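Local coordinates for protein U4/U6 snRNA-associated-splicing factor PRP24 (Saccharomyces cerevisiae, PDB 4N0T) that binds U6 snRNA and recycles the spliceosome, annealing U6 with U4 snRNA between rounds of pre-mRNA splicing, at residues A[85-90]-A[156-161]; A[92-97]-A[125-130]; A[108-113]-A[140-145]; A[295-300]-A[309-314]. All coordinates share one frame; numbering follows the deposited sequence.

Contact 1 of 4, residues A[85-90]-A[156-161]; sequences CTLWMT and LVTKVS. With nucleotides of chain B.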
# COMPACT_ATOMS: atom_id res chain seq x y z
N CYS A 85 -9.54 20.13 3.31
CA CYS A 85 -10.45 19.11 3.78
C CYS A 85 -9.94 17.69 3.54
O CYS A 85 -10.74 16.76 3.49
CB CYS A 85 -11.79 19.24 3.07
SG CYS A 85 -12.74 20.70 3.56
N THR A 86 -8.63 17.53 3.38
CA THR A 86 -8.09 16.21 3.07
C THR A 86 -7.09 15.75 4.14
O THR A 86 -6.19 16.50 4.53
CB THR A 86 -7.41 16.22 1.68
OG1 THR A 86 -8.36 16.62 0.69
CG2 THR A 86 -6.87 14.83 1.34
N LEU A 87 -7.28 14.52 4.60
CA LEU A 87 -6.35 13.90 5.55
C LEU A 87 -5.49 12.88 4.82
O LEU A 87 -5.92 12.27 3.83
CB LEU A 87 -7.14 13.14 6.60
CG LEU A 87 -8.18 13.99 7.32
CD1 LEU A 87 -9.17 13.09 8.00
CD2 LEU A 87 -7.46 14.87 8.30
N TRP A 88 -4.28 12.69 5.33
CA TRP A 88 -3.49 11.54 4.93
C TRP A 88 -3.27 10.70 6.19
O TRP A 88 -2.89 11.24 7.25
CB TRP A 88 -2.16 11.98 4.31
CG TRP A 88 -1.22 10.86 3.94
CD1 TRP A 88 -1.22 10.15 2.77
CD2 TRP A 88 -0.10 10.40 4.70
NE1 TRP A 88 -0.16 9.25 2.77
CE2 TRP A 88 0.52 9.38 3.95
CE3 TRP A 88 0.43 10.74 5.95
CZ2 TRP A 88 1.66 8.70 4.41
CZ3 TRP A 88 1.56 10.07 6.40
CH2 TRP A 88 2.16 9.05 5.63
N MET A 89 -3.53 9.41 6.07
CA MET A 89 -3.46 8.49 7.19
C MET A 89 -2.53 7.32 6.87
O MET A 89 -2.55 6.79 5.76
CB MET A 89 -4.87 8.01 7.52
CG MET A 89 -4.99 7.13 8.74
SD MET A 89 -6.74 6.67 8.95
CE MET A 89 -7.41 8.20 9.59
N THR A 90 -1.70 6.93 7.83
CA THR A 90 -0.93 5.72 7.65
C THR A 90 -0.78 4.92 8.94
O THR A 90 -1.16 5.39 10.03
CB THR A 90 0.46 5.99 7.00
OG1 THR A 90 0.98 4.75 6.51
CG2 THR A 90 1.46 6.58 8.02
N LEU A 156 -1.65 4.87 15.04
CA LEU A 156 -2.14 5.53 13.84
C LEU A 156 -1.47 6.89 13.58
O LEU A 156 -1.19 7.66 14.51
CB LEU A 156 -3.67 5.70 13.93
CG LEU A 156 -4.35 6.13 12.63
CD1 LEU A 156 -4.31 4.98 11.65
CD2 LEU A 156 -5.81 6.54 12.90
N VAL A 157 -1.20 7.18 12.31
CA VAL A 157 -0.73 8.50 11.92
C VAL A 157 -1.83 9.18 11.12
O VAL A 157 -2.31 8.61 10.13
CB VAL A 157 0.51 8.40 11.01
CG1 VAL A 157 0.89 9.77 10.48
CG2 VAL A 157 1.67 7.78 11.77
N THR A 158 -2.27 10.35 11.57
CA THR A 158 -3.30 11.12 10.84
C THR A 158 -2.81 12.56 10.69
O THR A 158 -2.50 13.23 11.68
CB THR A 158 -4.67 11.10 11.56
OG1 THR A 158 -5.10 9.74 11.71
CG2 THR A 158 -5.74 11.85 10.75
N LYS A 159 -2.73 13.04 9.44
CA LYS A 159 -2.17 14.35 9.14
C LYS A 159 -3.08 15.12 8.19
O LYS A 159 -3.78 14.51 7.38
CB LYS A 159 -0.79 14.21 8.48
CG LYS A 159 0.30 13.59 9.36
CD LYS A 159 1.61 13.38 8.55
CE LYS A 159 2.76 12.89 9.42
NZ LYS A 159 3.34 13.99 10.23
N VAL A 160 -3.06 16.44 8.29
CA VAL A 160 -3.61 17.27 7.23
C VAL A 160 -2.73 17.02 6.00
O VAL A 160 -1.50 17.15 6.07
CB VAL A 160 -3.61 18.75 7.63
CG1 VAL A 160 -4.03 19.61 6.46
CG2 VAL A 160 -4.56 18.97 8.81
N SER A 161 -3.34 16.61 4.89
CA SER A 161 -2.59 16.19 3.70
C SER A 161 -1.78 17.31 3.04
O SER A 161 -2.31 18.37 2.68
CB SER A 161 -3.54 15.56 2.68
OG SER A 161 -2.83 15.23 1.49
P A B 20 5.83 7.27 2.00
OP1 A B 20 6.09 5.86 1.57
OP2 A B 20 6.98 8.19 2.14
O5' A B 20 4.81 7.94 0.98
C5' A B 20 3.64 7.26 0.52
C4' A B 20 2.72 8.20 -0.21
O4' A B 20 2.06 9.05 0.77
C3' A B 20 3.40 9.14 -1.21
O3' A B 20 2.52 9.39 -2.30
C2' A B 20 3.57 10.42 -0.40
O2' A B 20 3.65 11.59 -1.18
C1' A B 20 2.30 10.40 0.46
N9 A B 20 2.45 11.15 1.71
C8 A B 20 3.37 10.94 2.71
N7 A B 20 3.28 11.82 3.68
C5 A B 20 2.23 12.64 3.31
C6 A B 20 1.63 13.76 3.92
N6 A B 20 2.04 14.25 5.09
N1 A B 20 0.60 14.35 3.27
C2 A B 20 0.21 13.86 2.08
N3 A B 20 0.71 12.82 1.41
C4 A B 20 1.71 12.24 2.09
P C B 19 3.97 2.28 3.36
OP1 C B 19 2.99 2.48 2.26
OP2 C B 19 5.23 1.53 3.11
O5' C B 19 4.44 3.67 3.97
C5' C B 19 3.48 4.67 4.32
C4' C B 19 4.13 5.79 5.07
O4' C B 19 4.64 5.29 6.34
C3' C B 19 5.36 6.37 4.39
O3' C B 19 5.02 7.29 3.38
C2' C B 19 6.12 6.97 5.56
O2' C B 19 5.49 8.17 5.98
C1' C B 19 5.87 5.90 6.63
N1 C B 19 6.92 4.85 6.60
C2 C B 19 8.12 5.13 7.26
O2 C B 19 8.24 6.25 7.81
N3 C B 19 9.10 4.20 7.27
C4 C B 19 8.92 3.02 6.65
N4 C B 19 9.93 2.13 6.68
C5 C B 19 7.70 2.70 5.97
C6 C B 19 6.74 3.64 5.97
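Leu156 sets its CD1 methyl against CG of Met89 at 3.7 Å, two flexible apolar chains meeting at a slant on the inner side of the sheet. Val157 pairs with Thr90 through two backbone bonds, Thr90 N to Val157 O and Val157 N to Thr90 O, each 2.9 Å; its CB lies 3.6 Å from Thr90 CG2, so two beta-branched residues, both suited to extended chain, lie side by side on the face that carries Trp88, while Thr90 OG1 bonds Arg127 O. Thr158 runs alongside Met89, whose bend at chi3 (-75°) swings CE to 3.5 Å from Thr158 OG1, a buried hydroxyl without a partner in the model. Lys159 is bonded to Trp88 both ways, Trp88 N to Lys159 O and Lys159 N to Trp88 O, each 2.8 Å, and lays its aliphatic CD at the indole edge. Over one indole face lies A20 of chain B, its C5 3.5 Å above the indole plane, over the ring centre: the base-binding aromatic position of the first RRM strand. Replacing Trp88 with an alanine would probably leave this adenine without its platform and the Lys159 chain free to turn. Val160 diverges from Leu87, and Ser161 N closes the ladder on Thr86 O at 2.9 Å, its small side chain fitting beside the adenine. Strand 86-90 is central in the sheet, with strand 128-133 along its other edge; below, Leu87, Thr158 and Val160 pack on helix 136-146.

Contact 2 of 4, residues A[92-97]-A[125-130]; sequences FPPSYT and SRRFAY. With nucleotides of chain B.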
# COMPACT_ATOMS: atom_id res chain seq x y z
N PHE A 92 -2.42 2.34 9.93
CA PHE A 92 -3.56 1.57 10.41
C PHE A 92 -3.20 0.09 10.28
O PHE A 92 -2.25 -0.26 9.58
CB PHE A 92 -4.86 1.93 9.66
CG PHE A 92 -4.69 2.13 8.16
CD1 PHE A 92 -4.73 1.05 7.29
CD2 PHE A 92 -4.55 3.42 7.63
CE1 PHE A 92 -4.62 1.25 5.90
CE2 PHE A 92 -4.43 3.62 6.25
CZ PHE A 92 -4.46 2.54 5.39
N PRO A 93 -3.94 -0.80 10.97
CA PRO A 93 -3.60 -2.22 10.88
C PRO A 93 -3.65 -2.76 9.44
O PRO A 93 -4.43 -2.26 8.63
CB PRO A 93 -4.68 -2.89 11.74
CG PRO A 93 -5.02 -1.86 12.75
CD PRO A 93 -4.99 -0.55 11.99
N PRO A 94 -2.81 -3.76 9.13
CA PRO A 94 -2.65 -4.32 7.78
C PRO A 94 -3.93 -4.84 7.13
O PRO A 94 -4.00 -4.93 5.89
CB PRO A 94 -1.69 -5.50 8.01
CG PRO A 94 -0.90 -5.10 9.19
CD PRO A 94 -1.80 -4.28 10.06
N SER A 95 -4.91 -5.19 7.95
CA SER A 95 -6.16 -5.75 7.46
C SER A 95 -7.31 -4.74 7.53
O SER A 95 -8.46 -5.09 7.25
CB SER A 95 -6.51 -6.99 8.27
OG SER A 95 -6.65 -6.66 9.64
N TYR A 96 -7.00 -3.50 7.90
CA TYR A 96 -8.01 -2.43 7.86
C TYR A 96 -8.48 -2.23 6.43
O TYR A 96 -7.70 -2.28 5.48
CB TYR A 96 -7.45 -1.12 8.41
CG TYR A 96 -8.14 -0.62 9.66
CD1 TYR A 96 -8.46 -1.49 10.70
CD2 TYR A 96 -8.45 0.73 9.80
CE1 TYR A 96 -9.09 -1.02 11.84
CE2 TYR A 96 -9.07 1.20 10.95
CZ TYR A 96 -9.38 0.32 11.96
OH TYR A 96 -10.00 0.77 13.11
N THR A 97 -9.79 -2.02 6.29
CA THR A 97 -10.41 -1.75 5.00
C THR A 97 -10.92 -0.31 4.95
O THR A 97 -10.91 0.42 5.95
CB THR A 97 -11.61 -2.67 4.77
OG1 THR A 97 -12.60 -2.40 5.78
CG2 THR A 97 -11.20 -4.13 4.85
N SER A 125 3.55 -4.15 0.36
CA SER A 125 3.47 -3.58 1.70
C SER A 125 2.83 -2.19 1.80
O SER A 125 2.68 -1.66 2.91
CB SER A 125 4.87 -3.50 2.33
OG SER A 125 5.39 -4.81 2.56
N ARG A 126 2.45 -1.59 0.68
CA ARG A 126 1.93 -0.22 0.75
C ARG A 126 0.67 -0.14 1.59
O ARG A 126 -0.23 -1.00 1.49
CB ARG A 126 1.67 0.37 -0.62
CG ARG A 126 2.96 0.62 -1.37
CD ARG A 126 2.62 1.16 -2.71
NE ARG A 126 2.60 2.61 -2.79
CZ ARG A 126 1.96 3.25 -3.76
NH1 ARG A 126 1.23 2.52 -4.63
NH2 ARG A 126 2.01 4.57 -3.87
N ARG A 127 0.61 0.90 2.41
CA ARG A 127 -0.46 1.01 3.39
C ARG A 127 -0.61 2.45 3.89
O ARG A 127 0.07 2.88 4.82
CB ARG A 127 -0.18 0.05 4.55
CG ARG A 127 -1.42 -0.24 5.37
CD ARG A 127 -1.19 -1.44 6.25
NE ARG A 127 -0.78 -1.01 7.57
CZ ARG A 127 0.35 -1.36 8.18
NH1 ARG A 127 1.24 -2.18 7.62
NH2 ARG A 127 0.57 -0.88 9.38
N PHE A 128 -1.52 3.19 3.26
CA PHE A 128 -1.85 4.54 3.69
C PHE A 128 -3.14 4.88 2.97
O PHE A 128 -3.61 4.11 2.13
CB PHE A 128 -0.74 5.56 3.32
CG PHE A 128 -0.38 5.57 1.86
CD1 PHE A 128 -1.12 6.34 0.95
CD2 PHE A 128 0.70 4.81 1.39
CE1 PHE A 128 -0.79 6.34 -0.42
CE2 PHE A 128 1.05 4.82 0.03
CZ PHE A 128 0.30 5.58 -0.87
N ALA A 129 -3.71 6.04 3.29
CA ALA A 129 -4.99 6.43 2.68
C ALA A 129 -5.14 7.93 2.66
O ALA A 129 -4.64 8.63 3.54
CB ALA A 129 -6.19 5.80 3.43
N TYR A 130 -5.86 8.41 1.64
CA TYR A 130 -6.31 9.79 1.61
C TYR A 130 -7.79 9.83 1.92
O TYR A 130 -8.56 8.98 1.44
CB TYR A 130 -6.05 10.43 0.24
CG TYR A 130 -4.59 10.71 -0.00
CD1 TYR A 130 -4.02 11.92 0.39
CD2 TYR A 130 -3.79 9.76 -0.60
CE1 TYR A 130 -2.68 12.17 0.17
CE2 TYR A 130 -2.45 10.00 -0.82
CZ TYR A 130 -1.91 11.20 -0.44
OH TYR A 130 -0.57 11.41 -0.66
P G B 21 2.68 8.65 -3.72
OP1 G B 21 3.93 7.82 -3.77
OP2 G B 21 2.57 9.73 -4.76
O5' G B 21 1.43 7.69 -3.80
C5' G B 21 0.12 8.20 -3.55
C4' G B 21 -0.94 7.20 -3.95
O4' G B 21 -2.22 7.69 -3.47
C3' G B 21 -1.13 7.02 -5.45
O3' G B 21 -1.80 5.77 -5.60
C2' G B 21 -2.12 8.13 -5.77
O2' G B 21 -2.78 7.97 -7.00
C1' G B 21 -3.07 7.96 -4.58
N9 G B 21 -3.86 9.13 -4.22
C8 G B 21 -5.22 9.07 -4.04
N7 G B 21 -5.71 10.21 -3.68
C5 G B 21 -4.63 11.06 -3.59
C6 G B 21 -4.58 12.42 -3.21
O6 G B 21 -5.54 13.16 -2.90
N1 G B 21 -3.29 12.91 -3.25
C2 G B 21 -2.17 12.17 -3.57
N2 G B 21 -1.00 12.81 -3.54
N3 G B 21 -2.21 10.90 -3.93
C4 G B 21 -3.45 10.40 -3.91
P A B 18 7.41 -1.43 5.70
OP1 A B 18 7.38 -1.93 4.29
OP2 A B 18 8.54 -0.61 6.17
O5' A B 18 6.11 -0.54 5.99
C5' A B 18 4.81 -0.97 5.62
C4' A B 18 3.74 -0.08 6.23
O4' A B 18 3.89 -0.04 7.67
C3' A B 18 3.77 1.38 5.81
O3' A B 18 3.15 1.60 4.56
C2' A B 18 3.06 2.07 6.97
O2' A B 18 1.66 1.84 6.92
C1' A B 18 3.60 1.26 8.15
N9 A B 18 4.85 1.83 8.69
C8 A B 18 6.11 1.28 8.68
N7 A B 18 7.01 2.02 9.27
C5 A B 18 6.30 3.12 9.73
C6 A B 18 6.69 4.26 10.43
N6 A B 18 7.95 4.47 10.84
N1 A B 18 5.75 5.18 10.72
C2 A B 18 4.49 4.97 10.33
N3 A B 18 4.01 3.92 9.66
C4 A B 18 4.97 3.02 9.37
P A B 20 5.83 7.27 2.00
OP1 A B 20 6.09 5.86 1.57
OP2 A B 20 6.98 8.19 2.14
O5' A B 20 4.81 7.94 0.98
C5' A B 20 3.64 7.26 0.52
C4' A B 20 2.72 8.20 -0.21
O4' A B 20 2.06 9.05 0.77
C3' A B 20 3.40 9.14 -1.21
O3' A B 20 2.52 9.39 -2.30
C2' A B 20 3.57 10.42 -0.40
O2' A B 20 3.65 11.59 -1.18
C1' A B 20 2.30 10.40 0.46
N9 A B 20 2.45 11.15 1.71
C8 A B 20 3.37 10.94 2.71
N7 A B 20 3.28 11.82 3.68
C5 A B 20 2.23 12.64 3.31
C6 A B 20 1.63 13.76 3.92
N6 A B 20 2.04 14.25 5.09
N1 A B 20 0.60 14.35 3.27
C2 A B 20 0.21 13.86 2.08
N3 A B 20 0.71 12.82 1.41
C4 A B 20 1.71 12.24 2.09
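At the margin of the RNA-binding surface of the second RRM, Arg127, just before strand 128-133, grips the Phe92 carbonyl of the loop after strand 86-90. Arg127 NE gives its hydrogen to Phe92 O at 2.6 Å, nearly in line with the C=O bond (163°), and NH2 adds a weak bond to the same oxygen. The chain extends with CG anti to the backbone N (chi1 -161°) and then bends at chi3, which turns the guanidinium flat between two neighbours: Pro94 CG lies 3.9 Å above one face, and O2' of A18 of chain B 3.6 Å above the other. That ribose hydroxyl donates to Arg127 O at 2.8 Å, so one residue reads the sugar with its backbone and covers it with its side chain. In the RRM fold strand 128-133 is the RNP1 strand, and its aromatics do the usual work: Phe128 packs on the sugars of A20 and G21 of chain B, and Tyr130 lies under the G21 base while its OH donates to A20 N3 at 2.8 Å. Phe92 points its ring edge at the Phe128–Ala129 peptide, CE2 resting 4.0 Å from Ala129 CB, where a small residue admits the ring. Pro93 begins a type I turn closed by Tyr96 N to Pro93 O, with Pro94 at the second position, where the fixed phi of proline suits such a turn.

Contact 3 of 4, residues A[108-113]-A[140-145]; sequences INVVAL and RYCVEK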
# COMPACT_ATOMS: atom_id res chain seq x y z
N ILE A 108 -16.34 9.58 15.52
CA ILE A 108 -16.07 10.92 16.04
C ILE A 108 -16.93 11.94 15.30
O ILE A 108 -16.62 13.14 15.26
CB ILE A 108 -14.56 11.27 15.99
CG1 ILE A 108 -14.03 11.16 14.55
CG2 ILE A 108 -13.79 10.34 16.91
CD1 ILE A 108 -12.71 11.92 14.33
N ASN A 109 -18.01 11.42 14.71
CA ASN A 109 -19.05 12.21 14.06
C ASN A 109 -18.53 13.10 12.94
O ASN A 109 -18.91 14.26 12.81
CB ASN A 109 -19.86 13.01 15.10
CG ASN A 109 -20.61 12.11 16.07
OD1 ASN A 109 -21.28 11.16 15.67
ND2 ASN A 109 -20.49 12.41 17.36
N VAL A 110 -17.65 12.52 12.12
CA VAL A 110 -17.13 13.20 10.95
C VAL A 110 -17.60 12.49 9.68
O VAL A 110 -17.37 11.29 9.51
CB VAL A 110 -15.59 13.23 10.98
CG1 VAL A 110 -15.04 13.74 9.64
CG2 VAL A 110 -15.11 14.09 12.14
N VAL A 111 -18.28 13.22 8.79
CA VAL A 111 -18.73 12.65 7.53
C VAL A 111 -17.52 12.50 6.60
O VAL A 111 -16.72 13.43 6.49
CB VAL A 111 -19.74 13.59 6.86
CG1 VAL A 111 -20.11 13.08 5.46
CG2 VAL A 111 -20.99 13.73 7.74
N ALA A 112 -17.38 11.34 5.98
CA ALA A 112 -16.31 11.12 5.00
C ALA A 112 -16.88 11.06 3.60
O ALA A 112 -17.81 10.28 3.32
CB ALA A 112 -15.55 9.84 5.31
N LEU A 113 -16.32 11.86 2.70
CA LEU A 113 -16.76 11.86 1.31
C LEU A 113 -16.05 10.83 0.43
O LEU A 113 -16.65 10.26 -0.48
CB LEU A 113 -16.59 13.25 0.71
CG LEU A 113 -17.64 14.28 1.11
CD1 LEU A 113 -17.11 15.68 0.86
CD2 LEU A 113 -18.89 14.04 0.29
N ARG A 140 -9.23 19.15 10.99
CA ARG A 140 -8.41 19.39 12.19
C ARG A 140 -8.86 18.52 13.36
O ARG A 140 -8.04 18.09 14.18
CB ARG A 140 -8.43 20.87 12.60
CG ARG A 140 -7.73 21.80 11.61
CD ARG A 140 -6.23 21.51 11.48
NE ARG A 140 -5.58 22.42 10.54
CZ ARG A 140 -4.30 22.33 10.16
NH1 ARG A 140 -3.54 21.35 10.63
NH2 ARG A 140 -3.80 23.21 9.31
N TYR A 141 -10.16 18.24 13.44
CA TYR A 141 -10.69 17.41 14.51
C TYR A 141 -10.25 15.95 14.35
O TYR A 141 -9.93 15.28 15.33
CB TYR A 141 -12.23 17.54 14.58
CG TYR A 141 -12.86 16.87 15.78
CD1 TYR A 141 -12.58 17.32 17.07
CD2 TYR A 141 -13.74 15.80 15.63
CE1 TYR A 141 -13.16 16.71 18.18
CE2 TYR A 141 -14.32 15.19 16.74
CZ TYR A 141 -14.02 15.65 18.01
OH TYR A 141 -14.58 15.06 19.12
N CYS A 142 -10.21 15.47 13.12
CA CYS A 142 -9.69 14.12 12.87
C CYS A 142 -8.24 13.98 13.31
O CYS A 142 -7.84 12.95 13.86
CB CYS A 142 -9.80 13.75 11.39
SG CYS A 142 -11.48 13.47 10.82
N VAL A 143 -7.43 15.01 13.06
CA VAL A 143 -6.03 14.96 13.49
C VAL A 143 -5.99 14.91 15.02
O VAL A 143 -5.29 14.08 15.60
CB VAL A 143 -5.22 16.16 13.00
CG1 VAL A 143 -3.81 16.14 13.60
CG2 VAL A 143 -5.14 16.17 11.47
N GLU A 144 -6.77 15.78 15.66
CA GLU A 144 -6.81 15.86 17.12
C GLU A 144 -7.16 14.53 17.77
O GLU A 144 -6.49 14.10 18.71
CB GLU A 144 -7.83 16.92 17.55
CG GLU A 144 -7.93 17.09 19.06
CD GLU A 144 -9.19 17.82 19.50
OE1 GLU A 144 -9.64 18.74 18.79
OE2 GLU A 144 -9.74 17.46 20.57
N LYS A 145 -8.18 13.86 17.25
CA LYS A 145 -8.68 12.63 17.87
C LYS A 145 -7.99 11.35 17.40
O LYS A 145 -7.94 10.37 18.15
CB LYS A 145 -10.18 12.49 17.65
CG LYS A 145 -11.01 13.69 18.13
CD LYS A 145 -11.05 13.78 19.65
CE LYS A 145 -11.77 12.59 20.26
NZ LYS A 145 -12.32 12.91 21.61
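The ring of Tyr141 turns its edge to Ile108 and Val110: Ile108 O lies in the ring plane, 3.4 Å from CE2, and Val110 CG2 is 4.1 Å from CD2. One face is taken by Lys145, a turn further along the same helix, whose CG sits 3.6 Å above the plane toward the rim, so its aliphatic part covers the ring while the long chain carries its charged end away. With CG anti to the backbone N (chi1 -172°), the tyrosine leans from the helix across to the incoming loop. An alanine at Tyr141 is likely to open a gap beside Ile108 and Val110 and to strip the Lys145 methylenes of the ring they rest on. Apolar contacts do the remaining work. Ile108 stretches CG1 and CD1 toward the helix, CD1 coming 4.0 Å from both the CA and the SG of Cys142; this long arm reaches the cysteine while Ile108 CB stays by Tyr141 CE2. Cys142 SG in turn lies 3.8 Å from Val110 CG1, a slim polarisable sulfur close to the valine. Between Ile108 and Val110, Asn109, with its positive phi, is the C-prime residue of a Schellman motif in which Val110 N bonds Leu105 O, ending helix 98-107; asparagine tolerates that conformation well. The contact joins the loop leaving helix 98-107 to helix 136-146: Val110 and Cys142 both meet Leu105 of helix 98-107, Cys142 also touches Leu87 of strand 86-90, and strand 112-116 follows at the sheet's edge.

Contact 4 of 4, residues A[295-300]-A[309-314]; sequences LICQFL and KDIRKI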
# COMPACT_ATOMS: atom_id res chain seq x y z
N LEU A 295 -5.33 -9.00 4.28
CA LEU A 295 -6.77 -9.03 4.10
C LEU A 295 -7.21 -10.43 3.64
O LEU A 295 -8.24 -10.96 4.08
CB LEU A 295 -7.18 -7.96 3.09
CG LEU A 295 -8.68 -7.70 2.99
CD1 LEU A 295 -9.19 -7.19 4.32
CD2 LEU A 295 -8.98 -6.70 1.88
N ILE A 296 -6.43 -11.04 2.75
CA ILE A 296 -6.74 -12.38 2.27
C ILE A 296 -6.63 -13.40 3.39
O ILE A 296 -7.47 -14.29 3.52
CB ILE A 296 -5.79 -12.78 1.13
CG1 ILE A 296 -6.04 -11.88 -0.09
CG2 ILE A 296 -5.96 -14.26 0.77
CD1 ILE A 296 -5.00 -12.03 -1.19
N CYS A 297 -5.60 -13.25 4.22
CA CYS A 297 -5.39 -14.14 5.37
C CYS A 297 -6.60 -14.08 6.31
O CYS A 297 -7.10 -15.11 6.79
CB CYS A 297 -4.12 -13.74 6.11
SG CYS A 297 -3.63 -14.88 7.43
N GLN A 298 -7.06 -12.87 6.57
CA GLN A 298 -8.21 -12.66 7.44
C GLN A 298 -9.46 -13.35 6.89
O GLN A 298 -10.20 -14.02 7.62
CB GLN A 298 -8.45 -11.16 7.62
CG GLN A 298 -9.71 -10.81 8.38
CD GLN A 298 -9.90 -9.31 8.48
OE1 GLN A 298 -9.39 -8.67 9.39
NE2 GLN A 298 -10.63 -8.75 7.53
N PHE A 299 -9.67 -13.21 5.58
CA PHE A 299 -10.76 -13.90 4.89
C PHE A 299 -10.66 -15.41 5.02
O PHE A 299 -11.65 -16.08 5.31
CB PHE A 299 -10.77 -13.48 3.42
CG PHE A 299 -11.52 -14.41 2.51
CD1 PHE A 299 -12.92 -14.42 2.49
CD2 PHE A 299 -10.83 -15.22 1.62
CE1 PHE A 299 -13.61 -15.25 1.61
CE2 PHE A 299 -11.52 -16.06 0.74
CZ PHE A 299 -12.90 -16.08 0.75
N LEU A 300 -9.47 -15.98 4.83
CA LEU A 300 -9.31 -17.43 4.94
C LEU A 300 -9.59 -17.93 6.35
O LEU A 300 -10.15 -19.03 6.53
CB LEU A 300 -7.91 -17.86 4.51
CG LEU A 300 -7.57 -17.61 3.04
CD1 LEU A 300 -6.12 -18.01 2.76
CD2 LEU A 300 -8.51 -18.39 2.14
N LYS A 309 -2.03 -21.43 10.97
CA LYS A 309 -0.81 -22.19 10.73
C LYS A 309 -0.95 -23.23 9.63
O LYS A 309 0.01 -23.95 9.33
CB LYS A 309 -0.30 -22.82 12.02
CG LYS A 309 -1.11 -24.02 12.51
CD LYS A 309 -1.04 -24.13 14.03
CE LYS A 309 -1.83 -25.32 14.56
NZ LYS A 309 -1.56 -25.54 16.01
N ASP A 310 -2.13 -23.32 9.02
CA ASP A 310 -2.29 -24.15 7.82
C ASP A 310 -1.80 -23.36 6.61
O ASP A 310 -1.56 -23.92 5.54
CB ASP A 310 -3.76 -24.53 7.62
CG ASP A 310 -4.26 -25.51 8.67
OD1 ASP A 310 -3.56 -26.52 8.93
OD2 ASP A 310 -5.35 -25.27 9.24
N ILE A 311 -1.65 -22.06 6.80
CA ILE A 311 -1.21 -21.18 5.74
C ILE A 311 0.27 -20.85 5.92
O ILE A 311 0.66 -20.24 6.91
CB ILE A 311 -2.01 -19.87 5.74
CG1 ILE A 311 -3.51 -20.16 5.57
CG2 ILE A 311 -1.52 -18.94 4.64
CD1 ILE A 311 -4.41 -19.10 6.18
N ARG A 312 1.09 -21.25 4.95
CA ARG A 312 2.53 -20.98 5.00
C ARG A 312 2.84 -19.55 4.57
O ARG A 312 3.57 -18.82 5.26
CB ARG A 312 3.27 -21.97 4.10
CG ARG A 312 4.54 -21.42 3.51
CD ARG A 312 5.75 -21.76 4.34
NE ARG A 312 6.42 -22.95 3.81
CZ ARG A 312 7.02 -22.99 2.62
NH1 ARG A 312 7.05 -21.91 1.84
NH2 ARG A 312 7.61 -24.11 2.22
N LYS A 313 2.28 -19.13 3.44
CA LYS A 313 2.60 -17.83 2.87
C LYS A 313 1.51 -17.37 1.89
O LYS A 313 0.92 -18.21 1.20
CB LYS A 313 3.96 -17.89 2.17
CG LYS A 313 4.47 -16.55 1.67
CD LYS A 313 5.98 -16.47 1.78
CE LYS A 313 6.44 -15.02 1.91
NZ LYS A 313 5.66 -14.28 2.95
N ILE A 314 1.27 -16.06 1.82
CA ILE A 314 0.40 -15.49 0.79
C ILE A 314 1.18 -14.43 0.00
O ILE A 314 1.74 -13.50 0.60
CB ILE A 314 -0.87 -14.85 1.39
CG1 ILE A 314 -1.68 -15.91 2.17
CG2 ILE A 314 -1.74 -14.23 0.28
CD1 ILE A 314 -2.94 -15.35 2.84
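Apolar packing between Ile314 and helix 293-302 carries most of this contact. The CD1 of Ile314 meets CG2 of Ile296 at 3.8 Å and CB of Cys297 at the same distance, and it reaches Leu300 CD1 tip to tip at 4.1 Å. Its chain is extended, CG1 anti to the carbonyl carbon (chi1 -60°) and chi2 178°, which drives the terminal methyl straight at the helix. Ile311 works beside it, its CD1 4.0 Å from Leu300 CD1, and Cys297 SG is a looser neighbour of the same methyl.

A second kind of contact is methyl against backbone: Ile314 CD1 lies 3.7 Å from Cys297 N, close against the helix itself, where the small cysteine lets it approach. Helix and strand belong to the beta-alpha-beta start of the occluded RRM, the first helix packing against the edge strand 311-317; the axes of helix segment 295-300 and strand segment 311-314 come within 9.7 Å, at 147°. Three residues apart, Ile311 and Ile314 would normally face opposite ways along a strand; a classic beta bulge, in which Arg312 and Lys313 both face Ile326, lets both point at the helix and leaves the two charged residues exposed.

No hydrogen bond joins the two segments. Within the helix, Leu300 N bonds Ile296 O at 2.9 Å, placing these two apolar side chains one turn apart on the same side, where both also pack on Ile325 of strand 322-327.

Contacts 1, 2 and 3 all belong to the second RRM and contact 4 to the occluded fourth one. Along the chain, contact 1 closes a loop that holds contacts 2 and 3, whose segments alternate; contact 4 follows later. Contacts 1 and 2 share the sheet through neighbouring strands 86-90 and 128-133, with centres about 12 Å apart, and together provide RNA-binding residues of this domain's sheet. Contact 3, its centre about 10 Å from that of contact 1, lies on the helical side beneath. Contact 4 is about 17 Å from contact 2, centre to centre, yet they touch: Leu295 packs on Ser95 and Thr97, so the second and fourth RRMs pack directly on each other.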